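Local coordinates for protein integrase (Enterobacteria phage lambda, PDB 1AE9) that catalyses site-specific recombination that integrates the phage genome into the host and, with excisionase, excises it, the chain here being the catalytic domain, at residues A6-K11 against S120-E125; S19-R24 against A97-E102; L29-G34 against L70-L75; Y52-Q57 against R172-I177. All coordinates share one frame; numbering follows the deposited sequence.

Interaction 1 (A6-K11 against S120-E125); sequences ADEYLK and SGLSFE
Leu122 supplies the apolar part of this contact, its two methyls laid against Glu8 and Lys11, one turn apart on the helix. CD1 lies 3.8 Å from Glu8 CB and is equally near the carbonyl oxygen of Glu8, while CD2 comes 4.0 Å from Lys11 CG. The leucine and lysine side chains cross at about a right angle. Lys11 then turns off: the bend at its second torsion (chi2 -58°) carries the ammonium end away from the loop, leaving only the first carbons of the chain in the contact. Further along the helix, Ser120 CB packs 3.8 Å from Lys11 O.

The contact joins helix 6-15 to the chain just as it leaves helix 106-120, on the surface of the catalytic domain. Gly121, with positive phi, is the first residue to leave helical angles, and Ser120 forms an ST turn there, its OG accepting from Leu122 N at 3.3 Å with an N-H...O angle of 158°. The same hydroxyl is also bonded to the carbonyl of Arg117, so the serine ties Leu122 back to the helix end.

Of the polar groups, the Glu8 carboxylate meets the rim of the Phe124 ring. OE1 lies near the ring plane, 3.8 Å from Phe124 CE1, and the carboxylate plane is turned 71° from that of the ring. The carboxylate's stronger tie is to Thr5 N, which is hydrogen-bonded to OE1. Ser2 and Pro129 also touch the phenylalanine ring, and Ile12 extends the apolar side of Leu122.

Interaction 2 (S19-R24 against A97-E102); sequences SPCWLR and ASTRRE
A type I beta turn running from Ser98 to Arg101 rests against the start of helix 21-33, with Trp22 as the side chain that meets it. The backbone sets Trp22 CB 3.4 Å from Ala97 O. A chi1 of 58° then puts CG between the backbone N and the carbonyl carbon, which lays Trp22 CD1 3.7 Å from Ser98 CA. Both partners approach the ring obliquely. Pro20 CB sits over one face, and Tyr112 of helix 106-120 makes an edge-to-face pair with the indole.

Where the two segments come close at the pyrrole edge, a water in the ring plane links them. It accepts 2.9 Å from Thr99 N and, weakly, 3.1 Å from Trp22 NE1.

The turn is held from within. Arg101 N bonds to Ser98 O, and Ser98 OG serves three partners: it accepts from Arg100 N, as an ST turn, and from Glu102 N, and donates to Glu102 OE1 (2.9 Å), which receives it on its anti lone pair, the one pointing away from OE2. Glu102 OE2 in turn forms a salt bridge with Arg100 NH1 at 2.8 Å.

Cys21 SG only comes near Thr99 OG1. Ala97 O, by contrast, is buried against Trp22 CB and the near part of the indole and finds no polar partner in the model, so the direct contact is chiefly van der Waals, and the water provides the polar link between the helix start and the turn.

Interaction 3 (L29-G34 against L70-L75); sequences LAVVTG and LHIDAL
The flat groups that meet here are peptide units of the helix, with aliphatic carbons of the 70-75 segment set against their oxygens: Ile72 CG1 lies 3.8 Å from Val31 O, and Leu70 CD1 lies 3.9 Å from Val32 O. Both oxygens find their hydrogen bonds on helix 133-145, with Ser138 OG and Tyr142 OH respectively. One turn back, the Leu29 carbonyl is gripped from opposite faces of its plane by the backbone N and the hydroxyl of Thr33. Thr33 OG1 donates to Leu29 O over 2.7 Å, tilted 30° from the carbonyl plane.

Ile72 meets both valines. Its CG1 packs 3.9 Å from Val31 CG1, the two side chains crossing at about a right angle, and also stands 3.8 Å from Val32 CA. With Val31 CG1 opposite its own backbone N (chi1 177°), that methyl faces the strand and also reaches Leu75 CD1.

This is helix-against-hairpin packing near the middle of the domain: the end of helix 21-33 lies on strand 71-72, whose antiparallel partner 77-78 adds Ile77 to the same cluster. Val32 slides past Ile72 in the opposite direction, and its CG2 comes 4.3 Å from Leu70 CB. Beyond the helix, Gly34 takes positive phi, and its carbonyl oxygen accepts from NH1 of Arg135, a predicted active-site residue.

Interaction 4 (Y52-Q57 against R172-I177); sequences YLYVEQ and REWDKI
Tyr54 can be followed outward from the strand across the face of Trp174. CB begins over the six-membered ring, a CH-pi contact 4.0 Å from its centroid. With CG placed beside the backbone N (chi1 -71°), the phenol ring then drops edge-on to the indole: CD2 lies 3.5 Å from Trp174 CD2, while CE2 faces Trp174 CG at longer range. The planes stand 85° apart, a clear T-shaped pair with the tyrosine giving the edge. At the tip, OH passes 3.9 Å from Lys176 NZ.

That lysine mainly serves Tyr52. Bent at its second torsion, the chain crosses the phenol ring at about a right angle and lays CE over one face, 3.6 Å from Tyr52 CZ. NZ sits 4.2 Å from the centroid of the Tyr52 ring and 12° off its normal, a cation-pi contact. At the ring's edge, near its plane, Tyr52 CE2 meets Ile177 O, a buried oxygen with no polar partner in the model. Trp174 also reaches the backbone, its CZ3 being 3.3 Å from Val55 O.

Strands 52-56 and 173-176 are second neighbours in the mixed sheet, their axes 8.6 Å apart at closest approach, and the aromatic and lysine side chains bridge strand 63-67 between them. Lys63 of that middle strand touches Trp174 and Glu56, and Pro67 touches Tyr52 and Ile177. Strand 167-168 continues the sheet beyond 173-176, while helix 148-155 packs on Ile177 through Phe150 and His153.

How the interactions relate
Interactions 1 and 3 meet directly: Leu75 CD2 lies 3.6 Å from Ala6 O, and Tyr9 CE2 lies 3.7 Å from Val31 CG2, so helix 6-15 continues the buried cluster outward. Interactions 2 and 3 use opposite ends of helix 21-33, their centres about 19 Å apart. Interaction 4 belongs to the sheet, across the chain's centre from interaction 1 and about 33 Å from it, centre to centre. Interactions 3 and 4 lie near the active site: side chains of Val31 and Val55 are each about 8 Å from those of Arg135 and Arg36, respectively, predicted active-site residues, and the side chains of Lys176 and Phe166, which replaces the nucleophilic tyrosine, are about 6 Å apart.

Interaction 1 (A6-K11 against S120-E125)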
loop_
_atom_site.group_PDB
_atom_site.type_symbol
_atom_site.label_atom_id
_atom_site.label_comp_id
_atom_site.label_asym_id
_atom_site.label_seq_id
_atom_site.Cartn_x
_atom_site.Cartn_y
_atom_site.Cartn_z
ATOM N N ALA A 6 -14.029 -12.055 21.794
ATOM C CA ALA A 6 -13.340 -11.291 22.827
ATOM C C ALA A 6 -12.160 -12.075 23.408
ATOM O O ALA A 6 -11.092 -11.505 23.636
ATOM C CB ALA A 6 -14.311 -10.899 23.937
ATOM N N ASP A 7 -12.349 -13.374 23.656
ATOM C CA ASP A 7 -11.276 -14.200 24.214
ATOM C C ASP A 7 -10.109 -14.318 23.213
ATOM O O ASP A 7 -8.937 -14.288 23.607
ATOM C CB ASP A 7 -11.803 -15.591 24.630
ATOM C CG ASP A 7 -10.864 -16.324 25.609
ATOM O OD1 ASP A 7 -10.659 -15.842 26.744
ATOM O OD2 ASP A 7 -10.332 -17.395 25.251
ATOM N N GLU A 8 -10.433 -14.409 21.924
ATOM C CA GLU A 8 -9.416 -14.509 20.880
ATOM C C GLU A 8 -8.636 -13.204 20.774
ATOM O O GLU A 8 -7.425 -13.224 20.545
ATOM C CB GLU A 8 -10.049 -14.889 19.536
ATOM C CG GLU A 8 -10.528 -16.340 19.495
ATOM C CD GLU A 8 -11.345 -16.690 18.255
ATOM O OE1 GLU A 8 -11.895 -15.775 17.607
ATOM O OE2 GLU A 8 -11.452 -17.893 17.938
ATOM N N TYR A 9 -9.324 -12.078 20.963
ATOM C CA TYR A 9 -8.692 -10.756 20.938
ATOM C C TYR A 9 -7.599 -10.710 22.007
ATOM O O TYR A 9 -6.511 -10.171 21.779
ATOM C CB TYR A 9 -9.739 -9.662 21.217
ATOM C CG TYR A 9 -9.184 -8.307 21.635
ATOM C CD1 TYR A 9 -8.709 -8.099 22.931
ATOM C CD2 TYR A 9 -9.125 -7.238 20.737
ATOM C CE1 TYR A 9 -8.179 -6.867 23.325
ATOM C CE2 TYR A 9 -8.597 -5.992 21.123
ATOM C CZ TYR A 9 -8.125 -5.821 22.419
ATOM O OH TYR A 9 -7.589 -4.620 22.831
ATOM N N LEU A 10 -7.901 -11.256 23.185
ATOM C CA LEU A 10 -6.944 -11.271 24.288
ATOM C C LEU A 10 -5.725 -12.158 24.016
ATOM O O LEU A 10 -4.613 -11.841 24.458
ATOM C CB LEU A 10 -7.642 -11.661 25.603
ATOM C CG LEU A 10 -8.609 -10.597 26.154
ATOM C CD1 LEU A 10 -9.363 -11.112 27.372
ATOM C CD2 LEU A 10 -7.850 -9.333 26.511
ATOM N N LYS A 11 -5.917 -13.258 23.287
ATOM C CA LYS A 11 -4.792 -14.149 22.956
ATOM C C LYS A 11 -3.834 -13.406 22.016
ATOM O O LYS A 11 -2.611 -13.449 22.190
ATOM C CB LYS A 11 -5.285 -15.439 22.287
ATOM C CG LYS A 11 -6.304 -16.229 23.092
ATOM C CD LYS A 11 -5.776 -16.614 24.467
ATOM C CE LYS A 11 -6.763 -17.519 25.198
ATOM N NZ LYS A 11 -6.327 -17.806 26.583
ATOM N N SER A 120 0.033 -16.001 18.242
ATOM C CA SER A 120 -0.878 -16.526 19.268
ATOM C C SER A 120 -1.128 -18.026 19.098
ATOM O O SER A 120 -1.433 -18.724 20.063
ATOM C CB SER A 120 -2.225 -15.798 19.239
ATOM O OG SER A 120 -3.020 -16.215 18.137
ATOM N N GLY A 121 -1.034 -18.513 17.866
ATOM C CA GLY A 121 -1.251 -19.923 17.629
ATOM C C GLY A 121 -2.709 -20.331 17.564
ATOM O O GLY A 121 -3.014 -21.521 17.615
ATOM N N LEU A 122 -3.614 -19.365 17.453
ATOM C CA LEU A 122 -5.037 -19.673 17.367
ATOM C C LEU A 122 -5.366 -20.352 16.044
ATOM O O LEU A 122 -4.694 -20.123 15.040
ATOM C CB LEU A 122 -5.873 -18.394 17.461
ATOM C CG LEU A 122 -5.936 -17.630 18.781
ATOM C CD1 LEU A 122 -6.669 -16.324 18.553
ATOM C CD2 LEU A 122 -6.635 -18.458 19.844
ATOM N N SER A 123 -6.404 -21.185 16.047
ATOM C CA SER A 123 -6.858 -21.866 14.834
ATOM C C SER A 123 -8.224 -21.286 14.535
ATOM O O SER A 123 -8.978 -20.969 15.454
ATOM C CB SER A 123 -6.973 -23.373 15.056
ATOM O OG SER A 123 -5.747 -23.899 15.536
ATOM N N PHE A 124 -8.536 -21.137 13.256
ATOM C CA PHE A 124 -9.804 -20.562 12.837
ATOM C C PHE A 124 -10.498 -21.410 11.782
ATOM O O PHE A 124 -9.850 -22.152 11.039
ATOM C CB PHE A 124 -9.576 -19.152 12.266
ATOM C CG PHE A 124 -8.976 -18.187 13.249
ATOM C CD1 PHE A 124 -9.779 -17.531 14.183
ATOM C CD2 PHE A 124 -7.604 -17.941 13.257
ATOM C CE1 PHE A 124 -9.225 -16.646 15.111
ATOM C CE2 PHE A 124 -7.038 -17.060 14.178
ATOM C CZ PHE A 124 -7.851 -16.410 15.109
ATOM N N GLU A 125 -11.823 -21.321 11.743
ATOM C CA GLU A 125 -12.616 -22.035 10.746
ATOM C C GLU A 125 -12.707 -21.072 9.561
ATOM O O GLU A 125 -13.351 -20.020 9.646
ATOM C CB GLU A 125 -14.016 -22.358 11.297
#

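Interaction 2 (S19-R24 against A97-E102)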
loop_
_atom_site.group_PDB
_atom_site.type_symbol
_atom_site.label_atom_id
_atom_site.label_comp_id
_atom_site.label_asym_id
_atom_site.label_seq_id
_atom_site.Cartn_x
_atom_site.Cartn_y
_atom_site.Cartn_z
ATOM N N SER A 19 5.478 -7.102 19.642
ATOM C CA SER A 19 5.138 -6.230 18.522
ATOM C C SER A 19 5.447 -4.781 18.898
ATOM O O SER A 19 5.716 -4.480 20.066
ATOM C CB SER A 19 3.647 -6.344 18.217
ATOM O OG SER A 19 3.298 -7.673 17.890
ATOM N N PRO A 20 5.453 -3.863 17.908
ATOM C CA PRO A 20 5.733 -2.460 18.235
ATOM C C PRO A 20 4.681 -1.989 19.244
ATOM O O PRO A 20 3.530 -2.447 19.209
ATOM C CB PRO A 20 5.555 -1.756 16.888
ATOM C CG PRO A 20 5.971 -2.790 15.913
ATOM C CD PRO A 20 5.320 -4.047 16.452
ATOM N N CYS A 21 5.073 -1.070 20.122
ATOM C CA CYS A 21 4.198 -0.525 21.165
ATOM C C CYS A 21 2.831 -0.027 20.672
ATOM O O CYS A 21 1.836 -0.098 21.398
ATOM C CB CYS A 21 4.937 0.601 21.902
ATOM S SG CYS A 21 5.776 1.799 20.790
ATOM N N TRP A 22 2.774 0.454 19.435
ATOM C CA TRP A 22 1.521 0.956 18.890
ATOM C C TRP A 22 0.472 -0.104 18.539
ATOM O O TRP A 22 -0.712 0.223 18.454
ATOM C CB TRP A 22 1.773 1.865 17.672
ATOM C CG TRP A 22 2.540 1.219 16.531
ATOM C CD1 TRP A 22 3.861 1.408 16.217
ATOM C CD2 TRP A 22 2.024 0.303 15.546
ATOM N NE1 TRP A 22 4.197 0.672 15.102
ATOM C CE2 TRP A 22 3.092 -0.015 14.670
ATOM C CE3 TRP A 22 0.765 -0.276 15.316
ATOM C CZ2 TRP A 22 2.937 -0.886 13.582
ATOM C CZ3 TRP A 22 0.612 -1.142 14.235
ATOM C CH2 TRP A 22 1.693 -1.436 13.383
ATOM N N LEU A 23 0.879 -1.363 18.356
ATOM C CA LEU A 23 -0.075 -2.404 17.978
ATOM C C LEU A 23 -1.197 -2.598 18.996
ATOM O O LEU A 23 -2.372 -2.533 18.635
ATOM C CB LEU A 23 0.625 -3.745 17.681
ATOM C CG LEU A 23 -0.313 -4.860 17.169
ATOM C CD1 LEU A 23 -1.113 -4.389 15.943
ATOM C CD2 LEU A 23 0.473 -6.106 16.838
ATOM N N ARG A 24 -0.845 -2.830 20.258
ATOM C CA ARG A 24 -1.848 -3.019 21.303
ATOM C C ARG A 24 -2.766 -1.806 21.422
ATOM O O ARG A 24 -3.980 -1.951 21.608
ATOM C CB ARG A 24 -1.181 -3.307 22.652
ATOM C CG ARG A 24 -0.658 -4.730 22.776
ATOM C CD ARG A 24 -0.044 -4.988 24.140
ATOM N NE ARG A 24 0.234 -6.407 24.355
ATOM C CZ ARG A 24 1.162 -6.882 25.186
ATOM N NH1 ARG A 24 1.923 -6.058 25.893
ATOM N NH2 ARG A 24 1.324 -8.191 25.321
ATOM N N ALA A 97 0.694 6.335 16.184
ATOM C CA ALA A 97 1.925 6.717 15.488
ATOM C C ALA A 97 3.021 5.696 15.778
ATOM O O ALA A 97 2.918 4.921 16.733
ATOM C CB ALA A 97 2.373 8.131 15.933
ATOM N N SER A 98 4.060 5.684 14.952
ATOM C CA SER A 98 5.168 4.752 15.135
ATOM C C SER A 98 6.095 5.236 16.242
ATOM O O SER A 98 5.923 6.332 16.768
ATOM C CB SER A 98 5.968 4.629 13.839
ATOM O OG SER A 98 6.691 5.827 13.580
ATOM N N THR A 99 7.128 4.450 16.522
ATOM C CA THR A 99 8.120 4.782 17.542
ATOM C C THR A 99 8.842 6.081 17.202
ATOM O O THR A 99 9.464 6.695 18.062
ATOM C CB THR A 99 9.183 3.678 17.645
ATOM O OG1 THR A 99 8.557 2.397 17.478
ATOM C CG2 THR A 99 9.858 3.721 19.003
ATOM N N ARG A 100 8.781 6.479 15.935
ATOM C CA ARG A 100 9.431 7.706 15.482
ATOM C C ARG A 100 8.410 8.837 15.339
ATOM O O ARG A 100 8.684 9.856 14.701
ATOM C CB ARG A 100 10.153 7.453 14.152
ATOM C CG ARG A 100 11.071 6.229 14.163
ATOM C CD ARG A 100 11.726 5.985 12.808
ATOM N NE ARG A 100 12.825 6.917 12.549
ATOM C CZ ARG A 100 12.780 7.924 11.676
ATOM N NH1 ARG A 100 11.687 8.144 10.953
ATOM N NH2 ARG A 100 13.817 8.743 11.556
ATOM N N ARG A 101 7.227 8.632 15.925
ATOM C CA ARG A 101 6.118 9.599 15.915
ATOM C C ARG A 101 5.499 9.852 14.537
ATOM O O ARG A 101 4.753 10.813 14.349
ATOM C CB ARG A 101 6.550 10.932 16.533
ATOM C CG ARG A 101 7.188 10.816 17.910
ATOM C CD ARG A 101 7.554 12.193 18.423
ATOM N NE ARG A 101 8.387 12.125 19.617
ATOM C CZ ARG A 101 7.957 12.367 20.851
ATOM N NH1 ARG A 101 6.692 12.698 21.069
ATOM N NH2 ARG A 101 8.801 12.280 21.871
ATOM N N GLU A 102 5.763 8.957 13.594
ATOM C CA GLU A 102 5.233 9.098 12.243
ATOM C C GLU A 102 3.851 8.461 12.130
ATOM O O GLU A 102 3.525 7.529 12.869
ATOM C CB GLU A 102 6.149 8.390 11.244
ATOM C CG GLU A 102 7.624 8.517 11.527
ATOM C CD GLU A 102 8.431 7.426 10.849
ATOM O OE1 GLU A 102 8.379 6.254 11.305
ATOM O OE2 GLU A 102 9.110 7.741 9.851
HETATM O O HOH W 1 7.079 1.773 15.290
#

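Interaction 3 (L29-G34 against L70-L75)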
loop_
_atom_site.group_PDB
_atom_site.type_symbol
_atom_site.label_atom_id
_atom_site.label_comp_id
_atom_site.label_asym_id
_atom_site.label_seq_id
_atom_site.Cartn_x
_atom_site.Cartn_y
_atom_site.Cartn_z
ATOM N N LEU A 29 -8.002 0.938 20.466
ATOM C CA LEU A 29 -8.712 2.046 19.843
ATOM C C LEU A 29 -9.724 1.550 18.801
ATOM O O LEU A 29 -10.812 2.104 18.667
ATOM C CB LEU A 29 -7.709 3.029 19.230
ATOM C CG LEU A 29 -8.096 4.510 19.226
ATOM C CD1 LEU A 29 -8.249 5.019 20.662
ATOM C CD2 LEU A 29 -7.029 5.319 18.492
ATOM N N ALA A 30 -9.388 0.480 18.092
ATOM C CA ALA A 30 -10.279 -0.082 17.088
ATOM C C ALA A 30 -11.555 -0.640 17.722
ATOM O O ALA A 30 -12.652 -0.462 17.181
ATOM C CB ALA A 30 -9.568 -1.179 16.314
ATOM N N VAL A 31 -11.409 -1.323 18.855
ATOM C CA VAL A 31 -12.556 -1.915 19.543
ATOM C C VAL A 31 -13.411 -0.889 20.288
ATOM O O VAL A 31 -14.631 -0.939 20.217
ATOM C CB VAL A 31 -12.127 -3.071 20.511
ATOM C CG1 VAL A 31 -13.342 -3.620 21.277
ATOM C CG2 VAL A 31 -11.470 -4.207 19.717
ATOM N N VAL A 32 -12.786 0.065 20.966
ATOM C CA VAL A 32 -13.555 1.054 21.707
ATOM C C VAL A 32 -14.204 2.157 20.848
ATOM O O VAL A 32 -15.199 2.756 21.263
ATOM C CB VAL A 32 -12.735 1.640 22.899
ATOM C CG1 VAL A 32 -11.745 2.690 22.432
ATOM C CG2 VAL A 32 -13.664 2.198 23.962
ATOM N N THR A 33 -13.656 2.442 19.665
ATOM C CA THR A 33 -14.251 3.468 18.800
ATOM C C THR A 33 -15.049 2.855 17.650
ATOM O O THR A 33 -15.876 3.531 17.037
ATOM C CB THR A 33 -13.204 4.445 18.178
ATOM O OG1 THR A 33 -12.423 3.759 17.190
ATOM C CG2 THR A 33 -12.287 5.039 19.242
ATOM N N GLY A 34 -14.773 1.588 17.338
ATOM C CA GLY A 34 -15.459 0.912 16.248
ATOM C C GLY A 34 -15.176 1.465 14.851
ATOM O O GLY A 34 -15.867 1.102 13.888
ATOM N N LEU A 70 -16.352 6.649 26.603
ATOM C CA LEU A 70 -16.719 5.276 26.264
ATOM C C LEU A 70 -15.799 4.230 26.884
ATOM O O LEU A 70 -14.613 4.488 27.129
ATOM C CB LEU A 70 -16.774 5.081 24.747
ATOM C CG LEU A 70 -18.033 5.556 24.020
ATOM C CD1 LEU A 70 -17.889 5.289 22.527
ATOM C CD2 LEU A 70 -19.261 4.831 24.570
ATOM N N HIS A 71 -16.365 3.056 27.150
ATOM C CA HIS A 71 -15.643 1.929 27.741
ATOM C C HIS A 71 -16.169 0.675 27.068
ATOM O O HIS A 71 -17.339 0.621 26.680
ATOM C CB HIS A 71 -15.978 1.759 29.239
ATOM C CG HIS A 71 -15.253 2.688 30.167
ATOM N ND1 HIS A 71 -15.679 3.977 30.424
ATOM C CD2 HIS A 71 -14.179 2.482 30.970
ATOM C CE1 HIS A 71 -14.902 4.523 31.345
ATOM N NE2 HIS A 71 -13.985 3.637 31.693
ATOM N N ILE A 72 -15.305 -0.321 26.920
ATOM C CA ILE A 72 -15.702 -1.624 26.389
ATOM C C ILE A 72 -15.521 -2.509 27.619
ATOM O O ILE A 72 -14.409 -2.936 27.946
ATOM C CB ILE A 72 -14.807 -2.114 25.227
ATOM C CG1 ILE A 72 -15.301 -1.509 23.914
ATOM C CG2 ILE A 72 -14.844 -3.650 25.127
ATOM C CD1 ILE A 72 -16.579 -2.152 23.379
ATOM N N ASP A 73 -16.618 -2.715 28.333
ATOM C CA ASP A 73 -16.615 -3.503 29.555
ATOM C C ASP A 73 -16.074 -4.920 29.442
ATOM O O ASP A 73 -15.225 -5.315 30.241
ATOM C CB ASP A 73 -18.013 -3.513 30.162
ATOM C CG ASP A 73 -18.488 -2.125 30.543
ATOM O OD1 ASP A 73 -17.642 -1.264 30.884
ATOM O OD2 ASP A 73 -19.712 -1.894 30.491
ATOM N N ALA A 74 -16.500 -5.652 28.419
ATOM C CA ALA A 74 -16.071 -7.037 28.225
ATOM C C ALA A 74 -14.558 -7.272 28.204
ATOM O O ALA A 74 -14.086 -8.349 28.581
ATOM C CB ALA A 74 -16.711 -7.611 26.965
ATOM N N LEU A 75 -13.802 -6.262 27.786
ATOM C CA LEU A 75 -12.352 -6.382 27.697
ATOM C C LEU A 75 -11.604 -5.412 28.599
ATOM O O LEU A 75 -10.373 -5.417 28.634
ATOM C CB LEU A 75 -11.904 -6.200 26.245
ATOM C CG LEU A 75 -12.364 -7.295 25.283
ATOM C CD1 LEU A 75 -12.103 -6.869 23.851
ATOM C CD2 LEU A 75 -11.643 -8.594 25.603
#

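Interaction 4 (Y52-Q57 against R172-I177)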
loop_
_atom_site.group_PDB
_atom_site.type_symbol
_atom_site.label_atom_id
_atom_site.label_comp_id
_atom_site.label_asym_id
_atom_site.label_seq_id
_atom_site.Cartn_x
_atom_site.Cartn_y
_atom_site.Cartn_z
ATOM N N TYR A 52 -14.773 15.070 23.098
ATOM C CA TYR A 52 -15.324 14.399 21.925
ATOM C C TYR A 52 -14.287 14.264 20.820
ATOM O O TYR A 52 -13.550 15.211 20.539
ATOM C CB TYR A 52 -16.551 15.136 21.383
ATOM C CG TYR A 52 -17.825 14.821 22.129
ATOM C CD1 TYR A 52 -18.145 15.489 23.312
ATOM C CD2 TYR A 52 -18.695 13.831 21.673
ATOM C CE1 TYR A 52 -19.296 15.176 24.028
ATOM C CE2 TYR A 52 -19.853 13.512 22.383
ATOM C CZ TYR A 52 -20.142 14.188 23.561
ATOM O OH TYR A 52 -21.267 13.866 24.282
ATOM N N LEU A 53 -14.202 13.065 20.244
ATOM C CA LEU A 53 -13.287 12.776 19.141
ATOM C C LEU A 53 -14.117 12.857 17.864
ATOM O O LEU A 53 -15.035 12.060 17.654
ATOM C CB LEU A 53 -12.666 11.380 19.296
ATOM C CG LEU A 53 -11.901 10.779 18.106
ATOM C CD1 LEU A 53 -10.710 11.634 17.716
ATOM C CD2 LEU A 53 -11.452 9.377 18.450
ATOM N N TYR A 54 -13.837 13.874 17.055
ATOM C CA TYR A 54 -14.554 14.106 15.803
ATOM C C TYR A 54 -13.969 13.274 14.679
ATOM O O TYR A 54 -12.777 13.347 14.404
ATOM C CB TYR A 54 -14.528 15.598 15.444
ATOM C CG TYR A 54 -15.403 16.427 16.353
ATOM C CD1 TYR A 54 -14.987 16.760 17.639
ATOM C CD2 TYR A 54 -16.677 16.815 15.952
ATOM C CE1 TYR A 54 -15.822 17.450 18.508
ATOM C CE2 TYR A 54 -17.519 17.506 16.811
ATOM C CZ TYR A 54 -17.087 17.817 18.087
ATOM O OH TYR A 54 -17.934 18.479 18.943
ATOM N N VAL A 55 -14.820 12.500 14.020
ATOM C CA VAL A 55 -14.384 11.632 12.945
ATOM C C VAL A 55 -15.226 11.760 11.685
ATOM O O VAL A 55 -16.458 11.654 11.737
ATOM C CB VAL A 55 -14.445 10.134 13.396
ATOM C CG1 VAL A 55 -14.184 9.195 12.221
ATOM C CG2 VAL A 55 -13.444 9.874 14.520
ATOM N N GLU A 56 -14.573 12.055 10.565
ATOM C CA GLU A 56 -15.279 12.076 9.294
ATOM C C GLU A 56 -14.739 10.849 8.586
ATOM O O GLU A 56 -13.558 10.790 8.235
ATOM C CB GLU A 56 -14.998 13.301 8.436
ATOM C CG GLU A 56 -15.719 13.143 7.094
ATOM C CD GLU A 56 -15.608 14.333 6.172
ATOM O OE1 GLU A 56 -15.175 15.412 6.615
ATOM O OE2 GLU A 56 -15.971 14.181 4.988
ATOM N N GLN A 57 -15.586 9.852 8.410
ATOM C CA GLN A 57 -15.165 8.628 7.774
ATOM C C GLN A 57 -14.735 8.893 6.342
ATOM O O GLN A 57 -15.488 9.460 5.544
ATOM C CB GLN A 57 -16.279 7.595 7.869
ATOM C CG GLN A 57 -16.722 7.365 9.325
ATOM C CD GLN A 57 -17.696 6.226 9.470
ATOM O OE1 GLN A 57 -18.330 5.809 8.499
ATOM N NE2 GLN A 57 -17.801 5.690 10.677
ATOM N N ARG A 172 -20.256 22.375 8.691
ATOM C CA ARG A 172 -20.527 20.937 8.720
ATOM C C ARG A 172 -21.358 20.472 9.913
ATOM O O ARG A 172 -21.186 20.957 11.032
ATOM C CB ARG A 172 -19.215 20.155 8.688
ATOM C CG ARG A 172 -18.364 20.405 7.460
ATOM C CD ARG A 172 -17.039 19.678 7.583
ATOM N NE ARG A 172 -16.283 20.112 8.756
ATOM C CZ ARG A 172 -15.124 20.765 8.702
ATOM N NH1 ARG A 172 -14.570 21.069 7.530
ATOM N NH2 ARG A 172 -14.514 21.122 9.825
ATOM N N GLU A 173 -22.239 19.509 9.665
ATOM C CA GLU A 173 -23.090 18.960 10.707
ATOM C C GLU A 173 -22.547 17.621 11.201
ATOM O O GLU A 173 -22.249 16.727 10.404
ATOM C CB GLU A 173 -24.521 18.791 10.197
ATOM C CG GLU A 173 -25.478 18.265 11.259
ATOM C CD GLU A 173 -26.938 18.379 10.859
ATOM O OE1 GLU A 173 -27.394 17.573 10.016
ATOM O OE2 GLU A 173 -27.632 19.271 11.400
ATOM N N TRP A 174 -22.429 17.490 12.518
ATOM C CA TRP A 174 -21.921 16.273 13.137
ATOM C C TRP A 174 -22.975 15.528 13.952
ATOM O O TRP A 174 -23.804 16.135 14.638
ATOM C CB TRP A 174 -20.732 16.603 14.042
ATOM C CG TRP A 174 -19.568 17.183 13.314
ATOM C CD1 TRP A 174 -19.433 18.468 12.875
ATOM C CD2 TRP A 174 -18.377 16.497 12.924
ATOM N NE1 TRP A 174 -18.232 18.624 12.232
ATOM C CE2 TRP A 174 -17.562 17.430 12.247
ATOM C CE3 TRP A 174 -17.919 15.184 13.078
ATOM C CZ2 TRP A 174 -16.309 17.091 11.724
ATOM C CZ3 TRP A 174 -16.677 14.847 12.560
ATOM C CH2 TRP A 174 -15.886 15.798 11.891
ATOM N N ASP A 175 -22.932 14.205 13.874
ATOM C CA ASP A 175 -23.845 13.341 14.610
ATOM C C ASP A 175 -23.181 13.058 15.974
ATOM O O ASP A 175 -22.111 12.449 16.040
ATOM C CB ASP A 175 -24.058 12.051 13.802
ATOM C CG ASP A 175 -25.081 11.115 14.421
ATOM O OD1 ASP A 175 -26.155 11.587 14.848
ATOM O OD2 ASP A 175 -24.819 9.891 14.455
ATOM N N LYS A 176 -23.783 13.566 17.048
ATOM C CA LYS A 176 -23.260 13.385 18.409
ATOM C C LYS A 176 -23.634 11.996 18.937
ATOM O O LYS A 176 -24.805 11.613 18.886
ATOM C CB LYS A 176 -23.866 14.445 19.336
ATOM C CG LYS A 176 -23.057 14.795 20.585
ATOM C CD LYS A 176 -22.126 15.986 20.320
ATOM C CE LYS A 176 -21.777 16.739 21.608
ATOM N NZ LYS A 176 -20.940 17.949 21.346
ATOM N N ILE A 177 -22.651 11.228 19.404
ATOM C CA ILE A 177 -22.924 9.894 19.944
ATOM C C ILE A 177 -23.235 10.053 21.432
ATOM O O ILE A 177 -22.528 10.765 22.157
ATOM C CB ILE A 177 -21.728 8.915 19.750
ATOM C CG1 ILE A 177 -21.371 8.781 18.266
ATOM C CG2 ILE A 177 -22.077 7.536 20.299
ATOM C CD1 ILE A 177 -22.468 8.163 17.408
#